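Local coordinates for protein SaTIE-TED (Staphylococcus aureus, PDB 6FX6) that is of unknown function but, as the thioester domain of a cell-wall-linked surface protein, probably attaches covalently to a target through an internal thioester, at residues Thr79-Phe84 and Gln101-Glu106; Asp91-Gln96 and Glu122-Asp127. All blocks are in the same frame, centred on the assembly; numbering follows the deposited sequence.

Contact 1: residues Thr79-Phe84 and Gln101-Glu106; sequences TMISHF and QMLIWE
I81 meets L103 and I104 through aliphatic branches alone, and the flat groups of both helices lie on flanks turned from this seam. In 79-84, one face of the F84 ring receives H83 CD2, 3.6 Å above the plane and over its centre, and SE of M80, a selenomethionine, sits at the ring's edge; the imidazole of H83 has F84 CD2 at its own edge, in plane. In 101-106, Q101 NE2 stands 3.0 Å above the plane of the W105 indole, offset toward its rim and close to W105 NE1, likewise a donor and not hydrogen-bonded to it, while Y22 packs against the same indole, ring planes some 20° apart. Q101 OE1 accepts from the backbone N of C47. C47 and Q101 match the cysteine-glutamine pair expected of a thioester domain, although Q101 is modelled with its amide nitrogen still in place.

The helices pack as a nearly antiparallel pair, 171° between their directions and 9.6 Å between the axes of the two segments. I81 is central. Its CG2 lies anti to the backbone N (chi1, measured to CG1, is -65°) and touches I104 CG1 at 3.7 Å and L103 CD2 at 4.0 Å. Against L103 the isoleucine crosses at about a right angle, whereas I81 and I104 slide past each other in opposite directions. F46 on strand 43-47 covers S82 and I104, and L103 continues onto I128 of helix 121-134, which carries the hydrophobic layer into a third helix.

No hydrogen bond joins the two segments, whose backbone donors such as H83 N and W105 N are spent within their own helices. Because the groups that meet are aliphatic and buried, the pairing probably rests on close packing and the exclusion of water.

Contact 2: residues Asp91-Gln96 and Glu122-Asp127; sequences DQSDEQ and EARKAD
D91 OD1 is gripped by two donors of one residue, S93 OG at 2.8 Å and S93 N at 2.9 Å, both from the same face of the carboxylate, while D91 OD2 reaches across to R124. There NH2 of R124 donates to OD2 at 2.8 Å in a salt bridge that is far from straight (133° at the hydrogen), meeting the oxygen on its syn side. The bond from S93 N closes an Asx turn, and S93 also serves as the N-cap of helix 94-107: its OG accepts from Q96 N at 3.2 Å as it donates to D91. The turn before the capped helix holds the D91 carboxylate toward helix 121-134.

E95 CB lies 3.6 Å above the centre of the R124 guanidinium, over one face. Its chain bends at chi2 (79°), and the carboxylate leads off to a salt bridge with K15. At the guanidinium's edge is Q96 CG. Further along the same glutamine side chain, Q96 OE1 takes a hydrogen bond at 2.8 Å from a water that also donates to R124 O at 2.7 Å. Q96 NE2 is used by G85 O, and R124 NH1 donates to L119 O.

Both contacts draw on helix 94-107, contact 2 at its first turn and contact 1 further along, with their centres about 11 Å apart; along the chain their segments alternate. They also touch directly: E106 OE2 forms a salt bridge to K125 NZ at 3.0 Å, and L103 CD1 packs on K125 CE at 3.8 Å, so helix 121-134 is tied to helix 94-107 by charge and by apolar packing. Of the probable thioester pair, Q101 lies in segment 101-106 of contact 1 and C47 beside it, on strand 43-47. Contact 2 is more remote, with R124 CZ 15.4 Å from Q101 NE2, and lies nearer the surface of the domain.

Contact 1: residues Thr79-Phe84 and Gln101-Glu106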
loop_
_atom_site.group_PDB
_atom_site.type_symbol
_atom_site.label_atom_id
_atom_site.label_comp_id
_atom_site.label_asym_id
_atom_site.label_seq_id
_atom_site.Cartn_x
_atom_site.Cartn_y
_atom_site.Cartn_z
ATOM N N THR A 79 -3.393 -2.868 3.488
ATOM C CA THR A 79 -2.261 -2.841 2.559
ATOM C C THR A 79 -1.947 -1.412 2.094
ATOM O O THR A 79 -0.776 -1.069 1.902
ATOM C CB THR A 79 -2.471 -3.769 1.335
ATOM O OG1 THR A 79 -3.634 -3.374 0.605
ATOM C CG2 THR A 79 -2.623 -5.230 1.770
HETATM N N MSE A 80 -2.987 -0.591 1.933
HETATM C CA MSE A 80 -2.832 0.834 1.599
HETATM C C MSE A 80 -2.102 1.582 2.679
HETATM O O MSE A 80 -1.222 2.395 2.395
HETATM C CB MSE A 80 -4.172 1.570 1.439
HETATM C CG MSE A 80 -5.104 1.059 0.348
HETATM SE SE MSE A 80 -4.250 1.294 -1.394
HETATM C CE MSE A 80 -3.461 -0.504 -1.608
ATOM N N ILE A 81 -2.473 1.327 3.927
ATOM C CA ILE A 81 -1.829 1.978 5.066
ATOM C C ILE A 81 -0.375 1.522 5.189
ATOM O O ILE A 81 0.510 2.345 5.409
ATOM C CB ILE A 81 -2.600 1.735 6.383
ATOM C CG1 ILE A 81 -3.982 2.403 6.315
ATOM C CG2 ILE A 81 -1.825 2.299 7.568
ATOM C CD1 ILE A 81 -4.984 1.853 7.304
ATOM N N SER A 82 -0.131 0.223 5.043
ATOM C CA SER A 82 1.229 -0.292 5.064
ATOM C C SER A 82 2.054 0.340 3.942
ATOM O O SER A 82 3.133 0.878 4.190
ATOM C CB SER A 82 1.232 -1.813 4.942
ATOM O OG SER A 82 2.556 -2.325 4.903
ATOM N N HIS A 83 1.518 0.315 2.722
ATOM C CA HIS A 83 2.248 0.800 1.548
ATOM C C HIS A 83 2.575 2.295 1.617
ATOM O O HIS A 83 3.751 2.680 1.620
ATOM C CB HIS A 83 1.475 0.492 0.266
ATOM C CG HIS A 83 2.158 0.967 -0.972
ATOM N ND1 HIS A 83 3.223 0.299 -1.540
ATOM C CD2 HIS A 83 1.943 2.061 -1.740
ATOM C CE1 HIS A 83 3.623 0.954 -2.616
ATOM N NE2 HIS A 83 2.869 2.031 -2.754
ATOM N N PHE A 84 1.537 3.125 1.670
ATOM C CA PHE A 84 1.710 4.579 1.653
ATOM C C PHE A 84 2.233 5.140 2.970
ATOM O O PHE A 84 2.931 6.159 2.975
ATOM C CB PHE A 84 0.405 5.273 1.262
ATOM C CG PHE A 84 -0.008 5.008 -0.154
ATOM C CD1 PHE A 84 0.674 5.612 -1.208
ATOM C CD2 PHE A 84 -1.072 4.161 -0.445
ATOM C CE1 PHE A 84 0.303 5.376 -2.524
ATOM C CE2 PHE A 84 -1.447 3.923 -1.759
ATOM C CZ PHE A 84 -0.758 4.525 -2.799
ATOM N N GLN A 101 1.909 1.579 12.153
ATOM C CA GLN A 101 1.435 0.473 13.000
ATOM C C GLN A 101 0.223 0.895 13.822
ATOM O O GLN A 101 -0.730 0.137 13.949
ATOM C CB GLN A 101 2.541 -0.012 13.944
ATOM C CG GLN A 101 2.143 -1.138 14.900
ATOM C CD GLN A 101 1.828 -2.434 14.192
ATOM O OE1 GLN A 101 2.707 -3.282 14.018
ATOM N NE2 GLN A 101 0.574 -2.597 13.774
HETATM N N MSE A 102 0.283 2.097 14.387
HETATM C CA MSE A 102 -0.813 2.619 15.208
HETATM C C MSE A 102 -2.083 2.850 14.424
HETATM O O MSE A 102 -3.181 2.639 14.951
HETATM C CB MSE A 102 -0.415 3.914 15.923
HETATM C CG MSE A 102 0.292 3.610 17.240
HETATM SE SE MSE A 102 1.147 5.256 17.890
HETATM C CE MSE A 102 -0.479 6.248 18.404
ATOM N N LEU A 103 -1.953 3.289 13.170
ATOM C CA LEU A 103 -3.111 3.492 12.292
ATOM C C LEU A 103 -3.739 2.167 11.852
ATOM O O LEU A 103 -4.965 2.049 11.806
ATOM C CB LEU A 103 -2.727 4.328 11.063
ATOM C CG LEU A 103 -3.871 4.725 10.111
ATOM C CD1 LEU A 103 -5.046 5.337 10.860
ATOM C CD2 LEU A 103 -3.355 5.685 9.049
ATOM N N ILE A 104 -2.891 1.191 11.519
ATOM C CA ILE A 104 -3.327 -0.187 11.265
ATOM C C ILE A 104 -4.114 -0.707 12.461
ATOM O O ILE A 104 -5.192 -1.274 12.296
ATOM C CB ILE A 104 -2.124 -1.117 10.944
ATOM C CG1 ILE A 104 -1.628 -0.846 9.520
ATOM C CG2 ILE A 104 -2.487 -2.596 11.095
ATOM C CD1 ILE A 104 -0.234 -1.369 9.233
ATOM N N TRP A 105 -3.575 -0.501 13.659
ATOM C CA TRP A 105 -4.240 -0.944 14.884
ATOM C C TRP A 105 -5.558 -0.228 15.187
ATOM O O TRP A 105 -6.426 -0.829 15.811
ATOM C CB TRP A 105 -3.310 -0.822 16.096
ATOM C CG TRP A 105 -2.291 -1.907 16.248
ATOM C CD1 TRP A 105 -2.175 -3.061 15.521
ATOM C CD2 TRP A 105 -1.268 -1.956 17.238
ATOM N NE1 TRP A 105 -1.123 -3.808 15.984
ATOM C CE2 TRP A 105 -0.551 -3.157 17.042
ATOM C CE3 TRP A 105 -0.884 -1.099 18.276
ATOM C CZ2 TRP A 105 0.539 -3.518 17.838
ATOM C CZ3 TRP A 105 0.200 -1.456 19.066
ATOM C CH2 TRP A 105 0.902 -2.657 18.841
ATOM N N GLU A 106 -5.712 1.029 14.766
ATOM C CA GLU A 106 -7.009 1.721 14.890
ATOM C C GLU A 106 -8.126 0.998 14.145
ATOM O O GLU A 106 -9.254 0.954 14.626
ATOM C CB GLU A 106 -6.941 3.174 14.401
ATOM C CG GLU A 106 -6.204 4.111 15.347
ATOM C CD GLU A 106 -6.721 5.544 15.338
ATOM O OE1 GLU A 106 -7.956 5.736 15.345
ATOM O OE2 GLU A 106 -5.887 6.481 15.351
#

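Contact 2: residues Asp91-Gln96 and Glu122-Asp127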
loop_
_atom_site.group_PDB
_atom_site.type_symbol
_atom_site.label_atom_id
_atom_site.label_comp_id
_atom_site.label_asym_id
_atom_site.label_seq_id
_atom_site.Cartn_x
_atom_site.Cartn_y
_atom_site.Cartn_z
ATOM N N ASP A 91 9.628 9.245 4.372
ATOM C CA ASP A 91 10.066 9.191 5.766
ATOM C C ASP A 91 10.093 7.730 6.251
ATOM O O ASP A 91 9.048 7.100 6.400
ATOM C CB ASP A 91 9.116 10.051 6.622
ATOM C CG ASP A 91 9.565 10.197 8.080
ATOM O OD1 ASP A 91 10.575 9.589 8.485
ATOM O OD2 ASP A 91 8.892 10.940 8.828
ATOM N N GLN A 92 11.299 7.218 6.502
ATOM C CA GLN A 92 11.503 5.869 7.045
ATOM C C GLN A 92 11.793 5.868 8.557
ATOM O O GLN A 92 12.278 4.865 9.096
ATOM C CB GLN A 92 12.655 5.180 6.297
ATOM C CG GLN A 92 12.373 4.916 4.824
ATOM C CD GLN A 92 11.264 3.901 4.632
ATOM O OE1 GLN A 92 11.374 2.760 5.072
ATOM N NE2 GLN A 92 10.185 4.318 3.994
ATOM N N SER A 93 11.475 6.967 9.248
ATOM C CA SER A 93 11.794 7.096 10.665
ATOM C C SER A 93 11.021 6.094 11.507
ATOM O O SER A 93 9.948 5.630 11.119
ATOM C CB SER A 93 11.512 8.514 11.187
ATOM O OG SER A 93 10.125 8.827 11.174
ATOM N N ASP A 94 11.594 5.773 12.661
ATOM C CA ASP A 94 10.924 4.983 13.694
ATOM C C ASP A 94 9.538 5.543 14.015
ATOM O O ASP A 94 8.596 4.791 14.213
ATOM C CB ASP A 94 11.771 4.958 14.975
ATOM C CG ASP A 94 13.082 4.181 14.816
ATOM O OD1 ASP A 94 13.233 3.393 13.849
ATOM O OD2 ASP A 94 13.968 4.359 15.680
ATOM N N GLU A 95 9.422 6.865 14.037
ATOM C CA GLU A 95 8.148 7.530 14.289
ATOM C C GLU A 95 7.106 7.224 13.198
ATOM O O GLU A 95 5.951 6.965 13.521
ATOM C CB GLU A 95 8.344 9.049 14.454
ATOM C CG GLU A 95 9.039 9.471 15.751
ATOM C CD GLU A 95 10.561 9.313 15.746
ATOM O OE1 GLU A 95 11.142 8.920 14.707
ATOM O OE2 GLU A 95 11.186 9.578 16.797
ATOM N N GLN A 96 7.509 7.236 11.923
ATOM C CA GLN A 96 6.593 6.863 10.823
ATOM C C GLN A 96 6.142 5.416 10.907
ATOM O O GLN A 96 4.960 5.132 10.717
ATOM C CB GLN A 96 7.199 7.082 9.422
ATOM C CG GLN A 96 6.778 8.347 8.697
ATOM C CD GLN A 96 5.279 8.562 8.593
ATOM O OE1 GLN A 96 4.750 9.515 9.152
ATOM N NE2 GLN A 96 4.599 7.701 7.860
ATOM N N GLU A 122 -1.098 12.869 15.016
ATOM C CA GLU A 122 -2.253 13.357 14.269
ATOM C C GLU A 122 -1.859 13.860 12.880
ATOM O O GLU A 122 -2.570 13.592 11.913
ATOM C CB GLU A 122 -3.006 14.436 15.059
ATOM C CG GLU A 122 -3.671 13.922 16.334
ATOM C CD GLU A 122 -4.664 12.791 16.083
ATOM O OE1 GLU A 122 -5.545 12.947 15.208
ATOM O OE2 GLU A 122 -4.561 11.742 16.760
ATOM N N ALA A 123 -0.721 14.548 12.785
ATOM C CA ALA A 123 -0.195 15.027 11.499
ATOM C C ALA A 123 0.316 13.884 10.611
ATOM O O ALA A 123 0.118 13.909 9.393
ATOM C CB ALA A 123 0.902 16.056 11.719
ATOM N N ARG A 124 0.973 12.894 11.216
ATOM C CA ARG A 124 1.425 11.706 10.481
ATOM C C ARG A 124 0.245 10.895 9.939
ATOM O O ARG A 124 0.236 10.519 8.764
ATOM C CB ARG A 124 2.332 10.818 11.346
ATOM C CG ARG A 124 3.750 11.357 11.502
ATOM C CD ARG A 124 4.688 10.334 12.135
ATOM N NE ARG A 124 6.058 10.462 11.628
ATOM C CZ ARG A 124 6.977 11.324 12.065
ATOM N NH1 ARG A 124 6.719 12.170 13.052
ATOM N NH2 ARG A 124 8.183 11.333 11.504
ATOM N N LYS A 125 -0.738 10.645 10.800
ATOM C CA LYS A 125 -1.969 9.939 10.425
ATOM C C LYS A 125 -2.714 10.632 9.284
ATOM O O LYS A 125 -3.129 9.972 8.328
ATOM C CB LYS A 125 -2.894 9.836 11.640
ATOM C CG LYS A 125 -4.219 9.124 11.407
ATOM C CD LYS A 125 -5.101 9.238 12.637
ATOM C CE LYS A 125 -6.426 8.526 12.434
ATOM N NZ LYS A 125 -7.259 8.558 13.665
ATOM N N ALA A 126 -2.881 11.951 9.396
ATOM C CA ALA A 126 -3.610 12.746 8.394
ATOM C C ALA A 126 -2.991 12.650 6.996
ATOM O O ALA A 126 -3.710 12.466 6.016
ATOM C CB ALA A 126 -3.704 14.209 8.830
ATOM N N ASP A 127 -1.664 12.753 6.916
ATOM C CA ASP A 127 -0.947 12.627 5.639
ATOM C C ASP A 127 -1.101 11.234 5.017
ATOM O O ASP A 127 -1.139 11.114 3.792
ATOM C CB ASP A 127 0.549 12.975 5.784
ATOM C CG ASP A 127 1.172 13.466 4.472
ATOM O OD1 ASP A 127 0.760 14.543 3.981
ATOM O OD2 ASP A 127 2.077 12.784 3.933
HETATM O O HOH W 1 2.645 10.492 7.560
#